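Local atomic coordinates of flagellar hook-associated protein 3 (PDB entry 5ZIY), a protein that probably forms part of the junction between hook and filament in the bacterial flagellum, acting as a structural hook-associated protein. Residues E39-G44 with Y95-D100; K47-A52 with K145-M150; L55-L60 with P164-N169; V74-I79 with E152-G157. One frame throughout, in Å; residues are numbered along the deposited sequence.

Contact 1: E39-G44 with Y95-D100; sequences ENTLQG and YIFGGD
The hydroxyl OG1 of T41 is tied to Q37 O one turn back along helix 8-60, and it also meets carbon across the contact: I96 CD1 of the loop 95-100 lies 4.0 Å from T41 OG1. A polar group buried in this way has its hydrogen-bonding need met within its own helix, so it can face an apolar partner at little cost. T41 and I96 reach toward each other end to end. For I96, CG1 sits between the backbone N and the carbonyl carbon (chi1 54°), which sends CD1 out toward the helix. The methyl of T41 serves the neighbouring residue: its CG2 reaches the edge of the F97 ring, in the ring plane, 3.8 Å from F97 CE2, as the two side chains slide past each other in opposite directions. L42 comes in at a slant, with L42 CD2 3.8 Å from F97 CZ. The far tip of the ring is therefore gripped by two successive helix residues, and L139 and L140 of helix 137-155 also pack against F97. F97 and I96 are presented by a type I beta turn from Y95 to G98, closed by G98 N to Y95 O at 3.1 Å. Backbone bonds from I96 to T89 and R134, and from F97 to G136, fix that turn to neighbouring chain segments. No hydrogen bond joins helix and turn; the turn that follows strand 94-95 is held to the helix by van der Waals contact among four buried side chains, through methyls, a ring edge and a hydroxyl already bonded to Q37 O.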
loop_
_atom_site.group_PDB
_atom_site.type_symbol
_atom_site.label_atom_id
_atom_site.label_comp_id
_atom_site.label_asym_id
_atom_site.label_seq_id
_atom_site.Cartn_x
_atom_site.Cartn_y
_atom_site.Cartn_z
ATOM N N GLU A 39 -3.990 2.306 -1.743
ATOM C CA GLU A 39 -3.546 2.838 -3.002
ATOM C C GLU A 39 -2.872 4.216 -2.823
ATOM O O GLU A 39 -1.883 4.523 -3.490
ATOM C CB GLU A 39 -4.742 2.910 -3.936
ATOM C CG GLU A 39 -4.425 3.327 -5.291
ATOM C CD GLU A 39 -5.685 3.468 -6.148
ATOM O OE1 GLU A 39 -6.759 3.673 -5.555
ATOM O OE2 GLU A 39 -5.591 3.359 -7.390
ATOM N N ASN A 40 -3.421 5.021 -1.916
ATOM C CA ASN A 40 -2.896 6.343 -1.611
ATOM C C ASN A 40 -1.504 6.240 -0.968
ATOM O O ASN A 40 -0.637 7.040 -1.272
ATOM C CB ASN A 40 -3.858 7.127 -0.685
ATOM C CG ASN A 40 -5.114 7.646 -1.402
ATOM O OD1 ASN A 40 -5.248 7.560 -2.631
ATOM N ND2 ASN A 40 -6.037 8.226 -0.624
ATOM N N THR A 41 -1.300 5.251 -0.090
ATOM C CA THR A 41 -0.014 4.990 0.540
ATOM C C THR A 41 1.022 4.572 -0.506
ATOM O O THR A 41 2.152 5.087 -0.541
ATOM C CB THR A 41 -0.183 3.910 1.626
ATOM O OG1 THR A 41 -1.191 4.362 2.541
ATOM C CG2 THR A 41 1.109 3.614 2.378
ATOM N N LEU A 42 0.628 3.684 -1.402
ATOM C CA LEU A 42 1.496 3.259 -2.505
ATOM C C LEU A 42 1.896 4.399 -3.427
ATOM O O LEU A 42 3.070 4.448 -3.865
ATOM C CB LEU A 42 0.855 2.100 -3.307
ATOM C CG LEU A 42 0.849 0.791 -2.511
ATOM C CD1 LEU A 42 -0.205 -0.136 -3.065
ATOM C CD2 LEU A 42 2.278 0.069 -2.453
ATOM N N GLN A 43 0.957 5.305 -3.713
ATOM C CA GLN A 43 1.247 6.469 -4.572
ATOM C C GLN A 43 2.211 7.424 -3.847
ATOM O O GLN A 43 3.099 8.001 -4.452
ATOM C CB GLN A 43 -0.021 7.193 -5.075
ATOM C CG GLN A 43 -1.088 6.279 -5.763
ATOM C CD GLN A 43 -1.127 6.279 -7.286
ATOM O OE1 GLN A 43 -2.213 6.045 -7.878
ATOM N NE2 GLN A 43 0.029 6.547 -7.951
ATOM N N GLY A 44 2.068 7.540 -2.537
ATOM C CA GLY A 44 2.939 8.338 -1.751
ATOM C C GLY A 44 4.351 7.761 -1.767
ATOM O O GLY A 44 5.308 8.531 -1.817
ATOM N N TYR A 95 -2.173 -3.051 10.438
ATOM C CA TYR A 95 -1.265 -2.418 9.466
ATOM C C TYR A 95 -1.452 -2.965 8.072
ATOM O O TYR A 95 -1.393 -4.173 7.869
ATOM C CB TYR A 95 0.175 -2.582 9.913
ATOM C CG TYR A 95 0.463 -1.858 11.208
ATOM C CD1 TYR A 95 0.780 -0.522 11.211
ATOM C CD2 TYR A 95 0.458 -2.522 12.418
ATOM C CE1 TYR A 95 1.049 0.166 12.408
ATOM C CE2 TYR A 95 0.706 -1.825 13.649
ATOM C CZ TYR A 95 1.006 -0.500 13.618
ATOM O OH TYR A 95 1.290 0.173 14.783
ATOM N N ILE A 96 -1.657 -2.099 7.085
ATOM C CA ILE A 96 -1.903 -2.615 5.747
ATOM C C ILE A 96 -0.728 -3.357 5.139
ATOM O O ILE A 96 -0.914 -4.213 4.216
ATOM C CB ILE A 96 -2.394 -1.532 4.770
ATOM C CG1 ILE A 96 -1.446 -0.362 4.758
ATOM C CG2 ILE A 96 -3.840 -1.010 5.168
ATOM C CD1 ILE A 96 -1.556 0.488 3.464
ATOM N N PHE A 97 0.474 -3.024 5.620
ATOM C CA PHE A 97 1.717 -3.725 5.241
ATOM C C PHE A 97 2.374 -4.497 6.381
ATOM O O PHE A 97 3.549 -4.958 6.274
ATOM C CB PHE A 97 2.677 -2.731 4.610
ATOM C CG PHE A 97 2.137 -2.098 3.379
ATOM C CD1 PHE A 97 1.899 -2.865 2.250
ATOM C CD2 PHE A 97 1.902 -0.756 3.317
ATOM C CE1 PHE A 97 1.394 -2.279 1.093
ATOM C CE2 PHE A 97 1.413 -0.173 2.154
ATOM C CZ PHE A 97 1.148 -0.944 1.049
ATOM N N GLY A 98 1.589 -4.763 7.418
ATOM C CA GLY A 98 2.031 -5.571 8.539
ATOM C C GLY A 98 1.256 -6.840 8.848
ATOM O O GLY A 98 1.343 -7.383 9.969
ATOM N N GLY A 99 0.500 -7.326 7.866
ATOM C CA GLY A 99 -0.238 -8.586 7.980
ATOM C C GLY A 99 -1.095 -8.694 9.219
ATOM O O GLY A 99 -1.829 -7.766 9.569
ATOM N N ASP A 100 -0.980 -9.822 9.919
ATOM C CA ASP A 100 -1.941 -10.139 10.960
ATOM C C ASP A 100 -1.514 -9.790 12.381
ATOM O O ASP A 100 -2.134 -10.241 13.323
ATOM C CB ASP A 100 -2.362 -11.604 10.872
ATOM C CG ASP A 100 -1.203 -12.560 11.050
ATOM O OD1 ASP A 100 -0.019 -12.134 10.974
ATOM O OD2 ASP A 100 -1.492 -13.749 11.242
#

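Contact 2: K47-A52 with K145-M150; sequences KSLTRA and KTLKQM
L147 packs on L49 and A52, its CD2 touching both, and so joins helices 8-60 and 137-155 within the four-helix bundle that they form with 67-87 and 162-204. The two short helical segments run broadly the same way, 32° apart, with axes 11.9 Å from each other at closest approach, a wide spacing bridged by leucine rather than by backbone proximity. All the interactions across the gap are apolar. L147 CD2 does double duty, lying 3.6 Å from A52 CB and 3.8 Å from L49 CD2. The L49 methyl rests against the whole fork of its partner, since L147 CD1 is also 3.8 Å from L49 CD2; the two leucines cross at about a right angle, which lets one methyl sit in the crotch of the other. In L147 the branch CG stands anti to the carbonyl carbon (chi1 -73°), sending the fork across to the opposing helix. Other helices close the sides: V83 of helix 67-87 packs on L147, and L173 of helix 162-204 on L49.

Polar interactions stay beside the seam. The T146 hydroxyl, buried, has P142 O in its own helix and, probably, E168 OE1 of helix 162-204 as hydrogen-bond partners. S48 OG likewise turns back to G44 O. At the outer surface, Q149 NE2 makes a weak bond to K145 O. One turn beyond L147, M150 extends the apolar strip, its SD standing 4.4 Å from A52 CB.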
loop_
_atom_site.group_PDB
_atom_site.type_symbol
_atom_site.label_atom_id
_atom_site.label_comp_id
_atom_site.label_asym_id
_atom_site.label_seq_id
_atom_site.Cartn_x
_atom_site.Cartn_y
_atom_site.Cartn_z
ATOM N N LYS A 47 5.921 8.399 -5.353
ATOM C CA LYS A 47 6.354 9.800 -5.422
ATOM C C LYS A 47 7.678 9.983 -4.685
ATOM O O LYS A 47 8.584 10.677 -5.172
ATOM C CB LYS A 47 5.276 10.651 -4.729
ATOM C CG LYS A 47 4.941 11.938 -5.320
ATOM C CD LYS A 47 3.457 12.260 -5.035
ATOM C CE LYS A 47 3.174 13.748 -5.192
ATOM N NZ LYS A 47 1.795 14.071 -4.731
ATOM N N SER A 48 7.793 9.367 -3.493
ATOM C CA SER A 48 9.029 9.442 -2.749
ATOM C C SER A 48 10.230 8.806 -3.510
ATOM O O SER A 48 11.344 9.347 -3.547
ATOM C CB SER A 48 8.855 8.772 -1.373
ATOM O OG SER A 48 7.918 9.515 -0.600
ATOM N N LEU A 49 10.011 7.650 -4.115
ATOM C CA LEU A 49 11.121 6.929 -4.749
ATOM C C LEU A 49 11.533 7.655 -6.019
ATOM O O LEU A 49 12.709 7.737 -6.344
ATOM C CB LEU A 49 10.783 5.456 -5.006
ATOM C CG LEU A 49 10.552 4.662 -3.722
ATOM C CD1 LEU A 49 10.361 3.171 -4.087
ATOM C CD2 LEU A 49 11.707 4.827 -2.686
ATOM N N THR A 50 10.540 8.207 -6.707
ATOM C CA THR A 50 10.753 9.071 -7.853
ATOM C C THR A 50 11.673 10.216 -7.491
ATOM O O THR A 50 12.647 10.467 -8.180
ATOM C CB THR A 50 9.398 9.630 -8.385
ATOM O OG1 THR A 50 8.651 8.553 -8.952
ATOM C CG2 THR A 50 9.621 10.727 -9.444
ATOM N N ARG A 51 11.375 10.900 -6.397
ATOM C CA ARG A 51 12.216 12.006 -5.942
ATOM C C ARG A 51 13.608 11.523 -5.537
ATOM O O ARG A 51 14.585 12.182 -5.813
ATOM C CB ARG A 51 11.523 12.760 -4.803
ATOM C CG ARG A 51 12.328 13.906 -4.171
ATOM C CD ARG A 51 12.420 15.126 -5.028
ATOM N NE ARG A 51 13.152 16.204 -4.354
ATOM C CZ ARG A 51 13.771 17.205 -4.977
ATOM N NH1 ARG A 51 13.753 17.276 -6.303
ATOM N NH2 ARG A 51 14.430 18.125 -4.280
ATOM N N ALA A 52 13.676 10.354 -4.905
ATOM C CA ALA A 52 14.961 9.734 -4.511
ATOM C C ALA A 52 15.812 9.469 -5.728
ATOM O O ALA A 52 17.013 9.748 -5.696
ATOM C CB ALA A 52 14.741 8.420 -3.729
ATOM N N LYS A 145 15.659 -0.257 2.912
ATOM C CA LYS A 145 17.099 -0.542 3.058
ATOM C C LYS A 145 17.897 0.203 2.017
ATOM O O LYS A 145 18.939 0.757 2.340
ATOM C CB LYS A 145 17.390 -2.040 2.959
ATOM C CG LYS A 145 16.870 -2.796 4.167
ATOM C CD LYS A 145 16.904 -4.311 4.013
ATOM C CE LYS A 145 16.569 -5.005 5.355
ATOM N NZ LYS A 145 16.169 -6.448 5.223
ATOM N N THR A 146 17.393 0.213 0.773
ATOM C CA THR A 146 18.038 0.949 -0.304
ATOM C C THR A 146 18.069 2.458 0.023
ATOM O O THR A 146 19.107 3.077 -0.103
ATOM C CB THR A 146 17.360 0.698 -1.658
ATOM O OG1 THR A 146 17.408 -0.710 -1.953
ATOM C CG2 THR A 146 18.064 1.483 -2.800
ATOM N N LEU A 147 16.947 3.034 0.484
ATOM C CA LEU A 147 16.930 4.483 0.781
ATOM C C LEU A 147 17.988 4.774 1.882
ATOM O O LEU A 147 18.716 5.762 1.822
ATOM C CB LEU A 147 15.536 4.974 1.229
ATOM C CG LEU A 147 14.455 5.078 0.139
ATOM C CD1 LEU A 147 13.068 5.466 0.795
ATOM C CD2 LEU A 147 14.855 6.034 -0.971
ATOM N N LYS A 148 18.077 3.897 2.868
ATOM C CA LYS A 148 19.041 4.104 3.944
ATOM C C LYS A 148 20.501 4.080 3.480
ATOM O O LYS A 148 21.289 4.913 3.891
ATOM C CB LYS A 148 18.799 3.126 5.077
ATOM C CG LYS A 148 19.658 3.423 6.282
ATOM C CD LYS A 148 19.607 2.326 7.270
ATOM C CE LYS A 148 20.516 2.611 8.468
ATOM N NZ LYS A 148 21.748 1.815 8.307
ATOM N N GLN A 149 20.858 3.145 2.611
ATOM C CA GLN A 149 22.203 3.114 2.057
ATOM C C GLN A 149 22.441 4.322 1.111
ATOM O O GLN A 149 23.582 4.758 0.932
ATOM C CB GLN A 149 22.475 1.800 1.308
ATOM C CG GLN A 149 22.306 0.523 2.118
ATOM C CD GLN A 149 22.345 -0.725 1.212
ATOM O OE1 GLN A 149 23.345 -0.965 0.512
ATOM N NE2 GLN A 149 21.243 -1.502 1.197
ATOM N N MET A 150 21.365 4.832 0.498
ATOM C CA MET A 150 21.443 6.004 -0.385
ATOM C C MET A 150 21.830 7.221 0.440
ATOM O O MET A 150 22.776 7.899 0.130
ATOM C CB MET A 150 20.114 6.261 -1.086
ATOM C CG MET A 150 19.900 5.482 -2.385
ATOM S SD MET A 150 18.305 5.914 -3.173
ATOM C CE MET A 150 18.561 5.422 -4.881
#

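Contact 3: L55-L60 with P164-N169; sequences LTVQAL and PLLEEN
L166 is held by three side chains of segment 55-60. Its fork divides the work: L166 CD1 lies 4.1 Å from V57 CG2 and 4.2 Å from T56 CG2, whereas L166 CD2 turns to L60 and stands 3.9 Å from L60 CD1. T56 and L166 slide past each other in opposite directions; V57 and L60 come in at a slant. With CG of L166 anti to the backbone N (chi1 -179°), the fork is carried over to the facing helix. D53, one turn before V57, also touches L166, and the four residues D53, T56, V57 and L60 are spaced as the corners of a hole on one helix face. L166 fills it as a knob, the knobs-into-holes packing familiar from helical bundles. Segments 55-60 and 164-169, on helices 8-60 and 162-204, run antiparallel, at 163°, their axes 10.5 Å apart at closest approach.

Behind this first shell lie polar bonds. T56 OG1 is hydrogen-bonded to A52 O, so the hydroxyl is spent within its own helix and the methyl CG2 is left to face L166. One turn on from L166, N169 donates through ND2 to L49 O, a side-chain bond from helix 162-204 to the backbone of helix 8-60. L162 packs on T56 and L60 from the start of the second helix. V57 and L60 lie at the solvent side, whereas T56 is buried beneath M150 and M154 of helix 137-155.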
loop_
_atom_site.group_PDB
_atom_site.type_symbol
_atom_site.label_atom_id
_atom_site.label_comp_id
_atom_site.label_asym_id
_atom_site.label_seq_id
_atom_site.Cartn_x
_atom_site.Cartn_y
_atom_site.Cartn_z
ATOM N N LEU A 55 17.145 12.926 -7.165
ATOM C CA LEU A 55 18.230 13.439 -6.303
ATOM C C LEU A 55 19.533 12.628 -6.408
ATOM O O LEU A 55 20.620 13.139 -6.127
ATOM C CB LEU A 55 17.788 13.380 -4.826
ATOM C CG LEU A 55 16.671 14.298 -4.342
ATOM C CD1 LEU A 55 16.296 13.937 -2.897
ATOM C CD2 LEU A 55 17.048 15.780 -4.487
ATOM N N THR A 56 19.396 11.343 -6.720
ATOM C CA THR A 56 20.526 10.480 -6.893
ATOM C C THR A 56 21.161 10.685 -8.275
ATOM O O THR A 56 22.358 10.541 -8.416
ATOM C CB THR A 56 20.166 9.007 -6.641
ATOM O OG1 THR A 56 19.603 8.863 -5.315
ATOM C CG2 THR A 56 21.406 8.163 -6.735
ATOM N N VAL A 57 20.358 11.024 -9.276
ATOM C CA VAL A 57 20.877 11.445 -10.568
ATOM C C VAL A 57 21.687 12.753 -10.374
ATOM O O VAL A 57 22.824 12.863 -10.870
ATOM C CB VAL A 57 19.727 11.561 -11.632
ATOM C CG1 VAL A 57 20.176 12.309 -12.887
ATOM C CG2 VAL A 57 19.193 10.168 -12.007
ATOM N N GLN A 58 21.143 13.716 -9.618
ATOM C CA GLN A 58 21.876 14.961 -9.294
ATOM C C GLN A 58 23.222 14.615 -8.675
ATOM O O GLN A 58 24.251 15.128 -9.094
ATOM C CB GLN A 58 21.101 15.861 -8.319
ATOM C CG GLN A 58 19.976 16.638 -8.955
ATOM C CD GLN A 58 19.145 17.454 -7.958
ATOM O OE1 GLN A 58 19.544 17.659 -6.802
ATOM N NE2 GLN A 58 18.001 17.945 -8.420
ATOM N N ALA A 59 23.195 13.740 -7.674
ATOM C CA ALA A 59 24.409 13.298 -6.971
ATOM C C ALA A 59 25.470 12.681 -7.903
ATOM O O ALA A 59 26.662 12.895 -7.742
ATOM C CB ALA A 59 24.023 12.301 -5.891
ATOM N N LEU A 60 25.007 11.894 -8.861
ATOM C CA LEU A 60 25.876 11.281 -9.852
ATOM C C LEU A 60 26.310 12.253 -10.978
ATOM O O LEU A 60 27.264 11.954 -11.683
ATOM C CB LEU A 60 25.152 10.073 -10.480
ATOM C CG LEU A 60 25.028 8.771 -9.687
ATOM C CD1 LEU A 60 23.886 7.924 -10.215
ATOM C CD2 LEU A 60 26.369 7.990 -9.724
ATOM N N PRO A 164 25.033 1.659 -8.206
ATOM C CA PRO A 164 24.323 0.432 -7.826
ATOM C C PRO A 164 22.983 0.698 -7.152
ATOM O O PRO A 164 22.013 0.005 -7.409
ATOM C CB PRO A 164 25.272 -0.219 -6.821
ATOM C CG PRO A 164 26.615 0.256 -7.201
ATOM C CD PRO A 164 26.437 1.633 -7.758
ATOM N N LEU A 165 22.960 1.677 -6.260
ATOM C CA LEU A 165 21.786 1.978 -5.499
ATOM C C LEU A 165 20.699 2.605 -6.376
ATOM O O LEU A 165 19.512 2.412 -6.098
ATOM C CB LEU A 165 22.142 2.878 -4.326
ATOM C CG LEU A 165 23.032 2.207 -3.263
ATOM C CD1 LEU A 165 23.537 3.250 -2.275
ATOM C CD2 LEU A 165 22.263 1.103 -2.548
ATOM N N LEU A 166 21.115 3.351 -7.411
ATOM C CA LEU A 166 20.188 3.920 -8.396
ATOM C C LEU A 166 19.391 2.796 -9.041
ATOM O O LEU A 166 18.183 2.883 -9.158
ATOM C CB LEU A 166 20.938 4.713 -9.480
ATOM C CG LEU A 166 20.147 5.398 -10.594
ATOM C CD1 LEU A 166 19.400 6.573 -10.027
ATOM C CD2 LEU A 166 21.023 5.854 -11.783
ATOM N N GLU A 167 20.084 1.742 -9.463
ATOM C CA GLU A 167 19.419 0.574 -10.075
ATOM C C GLU A 167 18.561 -0.171 -9.064
ATOM O O GLU A 167 17.466 -0.605 -9.398
ATOM C CB GLU A 167 20.425 -0.394 -10.730
ATOM C CG GLU A 167 20.476 -0.310 -12.262
ATOM C CD GLU A 167 19.215 -0.851 -12.976
ATOM O OE1 GLU A 167 18.487 -1.696 -12.413
ATOM O OE2 GLU A 167 18.974 -0.446 -14.136
ATOM N N GLU A 168 19.070 -0.341 -7.846
ATOM C CA GLU A 168 18.277 -0.976 -6.775
ATOM C C GLU A 168 16.955 -0.233 -6.565
ATOM O O GLU A 168 15.889 -0.856 -6.477
ATOM C CB GLU A 168 19.007 -1.001 -5.440
ATOM C CG GLU A 168 19.930 -2.190 -5.234
ATOM C CD GLU A 168 20.407 -2.289 -3.798
ATOM O OE1 GLU A 168 19.974 -1.473 -2.943
ATOM O OE2 GLU A 168 21.231 -3.182 -3.524
ATOM N N ASN A 169 17.032 1.093 -6.481
ATOM C CA ASN A 169 15.819 1.900 -6.298
ATOM C C ASN A 169 14.870 1.795 -7.492
ATOM O O ASN A 169 13.646 1.826 -7.301
ATOM C CB ASN A 169 16.149 3.371 -5.982
ATOM C CG ASN A 169 14.901 4.206 -5.707
ATOM O OD1 ASN A 169 14.208 3.962 -4.724
ATOM N ND2 ASN A 169 14.623 5.190 -6.552
#

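Contact 4: V74-I79 with E152-G157; sequences VEIDQI and EAMQNG
The carboxamide of Q155 is the flat group that touches here: V74 CG2 approaches its oxygen end obliquely, lying off the amide plane, 4.2 Å from Q155 OE1. No aromatic ring takes part. At the other end of the amide, Q155 NE2 makes a weak hydrogen bond back to S151 O. The segment finishes helix 137-155 with a Schellman motif: G157 N bonds M154 O at 3.0 Å, and the amide of the residue after G157 pairs with A153 O. N156 is the first to leave helical angles, and G157, with positive phi (57°), is the C-prime residue of the motif. Helix 67-87 packs against this last turn of its neighbour in the bundle.

Deeper in, the contact is apolar. I76 and M154 both point across the interface and cross at about a right angle. I76 also packs on M150 and S151, so it spans two turns of helix 137-155 rather than one. D77 leans the same way but uses its carboxylate within its own helix, OD2 forming a salt bridge with K81 NZ. The outer part of the interface, V74 with Q155, lies exposed, while I76 and M154 are buried. M154 is fully extended beyond CG (chi2 -179°), which drives the sulfur inward until M154 SD sits 4.0 Å from I76 CG1.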
loop_
_atom_site.group_PDB
_atom_site.type_symbol
_atom_site.label_atom_id
_atom_site.label_comp_id
_atom_site.label_asym_id
_atom_site.label_seq_id
_atom_site.Cartn_x
_atom_site.Cartn_y
_atom_site.Cartn_z
ATOM N N VAL A 74 21.024 14.404 2.879
ATOM C CA VAL A 74 20.058 14.815 3.912
ATOM C C VAL A 74 18.633 14.651 3.448
ATOM O O VAL A 74 17.845 14.003 4.124
ATOM C CB VAL A 74 20.270 16.274 4.375
ATOM C CG1 VAL A 74 19.042 16.787 5.092
ATOM C CG2 VAL A 74 21.521 16.362 5.292
ATOM N N GLU A 75 18.285 15.217 2.298
ATOM C CA GLU A 75 16.894 15.177 1.844
ATOM C C GLU A 75 16.430 13.743 1.591
ATOM O O GLU A 75 15.275 13.414 1.853
ATOM C CB GLU A 75 16.701 16.022 0.593
ATOM C CG GLU A 75 15.656 17.122 0.745
ATOM C CD GLU A 75 14.349 16.790 0.095
ATOM O OE1 GLU A 75 13.616 15.945 0.665
ATOM O OE2 GLU A 75 14.051 17.395 -0.977
ATOM N N ILE A 76 17.323 12.899 1.098
ATOM C CA ILE A 76 17.027 11.487 0.954
ATOM C C ILE A 76 16.649 10.870 2.327
ATOM O O ILE A 76 15.856 9.954 2.398
ATOM C CB ILE A 76 18.214 10.728 0.359
ATOM C CG1 ILE A 76 18.434 11.104 -1.110
ATOM C CG2 ILE A 76 17.988 9.236 0.460
ATOM C CD1 ILE A 76 17.800 10.148 -2.069
ATOM N N ASP A 77 17.252 11.389 3.395
ATOM C CA ASP A 77 16.918 11.018 4.772
ATOM C C ASP A 77 15.497 11.426 5.180
ATOM O O ASP A 77 14.824 10.679 5.896
ATOM C CB ASP A 77 17.948 11.617 5.733
ATOM C CG ASP A 77 17.810 11.101 7.145
ATOM O OD1 ASP A 77 18.169 9.931 7.392
ATOM O OD2 ASP A 77 17.361 11.900 8.007
ATOM N N GLN A 78 15.044 12.589 4.746
ATOM C CA GLN A 78 13.653 12.975 4.969
ATOM C C GLN A 78 12.721 11.976 4.250
ATOM O O GLN A 78 11.687 11.560 4.778
ATOM C CB GLN A 78 13.349 14.385 4.438
ATOM C CG GLN A 78 14.093 15.566 5.094
ATOM C CD GLN A 78 13.647 16.947 4.530
ATOM O OE1 GLN A 78 14.396 17.598 3.793
ATOM N NE2 GLN A 78 12.416 17.382 4.871
ATOM N N ILE A 79 13.102 11.620 3.029
ATOM C CA ILE A 79 12.337 10.695 2.218
ATOM C C ILE A 79 12.307 9.325 2.887
ATOM O O ILE A 79 11.272 8.659 2.917
ATOM C CB ILE A 79 12.896 10.674 0.762
ATOM C CG1 ILE A 79 12.532 12.003 0.065
ATOM C CG2 ILE A 79 12.314 9.555 -0.074
ATOM C CD1 ILE A 79 13.174 12.187 -1.344
ATOM N N GLU A 152 23.167 7.353 3.540
ATOM C CA GLU A 152 24.522 7.225 4.060
ATOM C C GLU A 152 25.614 7.407 2.992
ATOM O O GLU A 152 26.616 8.068 3.261
ATOM C CB GLU A 152 24.690 5.892 4.814
ATOM N N ALA A 153 25.435 6.810 1.816
ATOM C CA ALA A 153 26.398 6.976 0.702
ATOM C C ALA A 153 26.584 8.447 0.360
ATOM O O ALA A 153 27.696 8.946 0.191
ATOM C CB ALA A 153 25.977 6.193 -0.539
ATOM N N MET A 154 25.489 9.162 0.345
ATOM C CA MET A 154 25.571 10.556 0.009
ATOM C C MET A 154 26.231 11.362 1.113
ATOM O O MET A 154 27.176 12.111 0.836
ATOM C CB MET A 154 24.200 11.074 -0.365
ATOM C CG MET A 154 23.834 10.565 -1.743
ATOM S SD MET A 154 22.245 11.098 -2.343
ATOM C CE MET A 154 22.167 10.200 -3.896
ATOM N N GLN A 155 25.795 11.212 2.354
ATOM C CA GLN A 155 26.389 12.066 3.363
ATOM C C GLN A 155 27.807 11.691 3.780
ATOM O O GLN A 155 28.442 12.450 4.487
ATOM C CB GLN A 155 25.478 12.363 4.538
ATOM C CG GLN A 155 24.878 11.247 5.313
ATOM C CD GLN A 155 23.577 11.729 5.937
ATOM O OE1 GLN A 155 23.522 12.844 6.450
ATOM N NE2 GLN A 155 22.532 10.907 5.890
ATOM N N ASN A 156 28.311 10.570 3.279
ATOM C CA ASN A 156 29.703 10.183 3.481
ATOM C C ASN A 156 30.532 10.345 2.215
ATOM O O ASN A 156 31.655 9.860 2.131
ATOM C CB ASN A 156 29.748 8.748 3.994
ATOM C CG ASN A 156 29.012 8.597 5.293
ATOM O OD1 ASN A 156 28.841 9.573 6.033
ATOM N ND2 ASN A 156 28.556 7.389 5.585
ATOM N N GLY A 157 29.959 11.028 1.231
ATOM C CA GLY A 157 30.626 11.271 -0.054
ATOM C C GLY A 157 31.065 10.011 -0.782
ATOM O O GLY A 157 32.086 10.022 -1.465
#

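In the fold
Contacts 2, 3 and 4 touch one another at one end of the molecule. The centre of contact 2 is about 9 Å from those of contacts 3 and 4, which are themselves about 11 Å apart. M150 of contact 2 reaches into contact 3, with M150 CE 3.4 Å from N169 CB, and M154 of contact 4 does so from another side, with M154 CE 3.4 Å from A59 CB. R51 CG packs 3.4 Å from I79 CD1, joining contacts 2 and 4. Contact 1 stands apart, its centre about 17 Å from that of contact 2, although both use helix 8-60. A zinc ion lies about 10 Å from the side chain of I96.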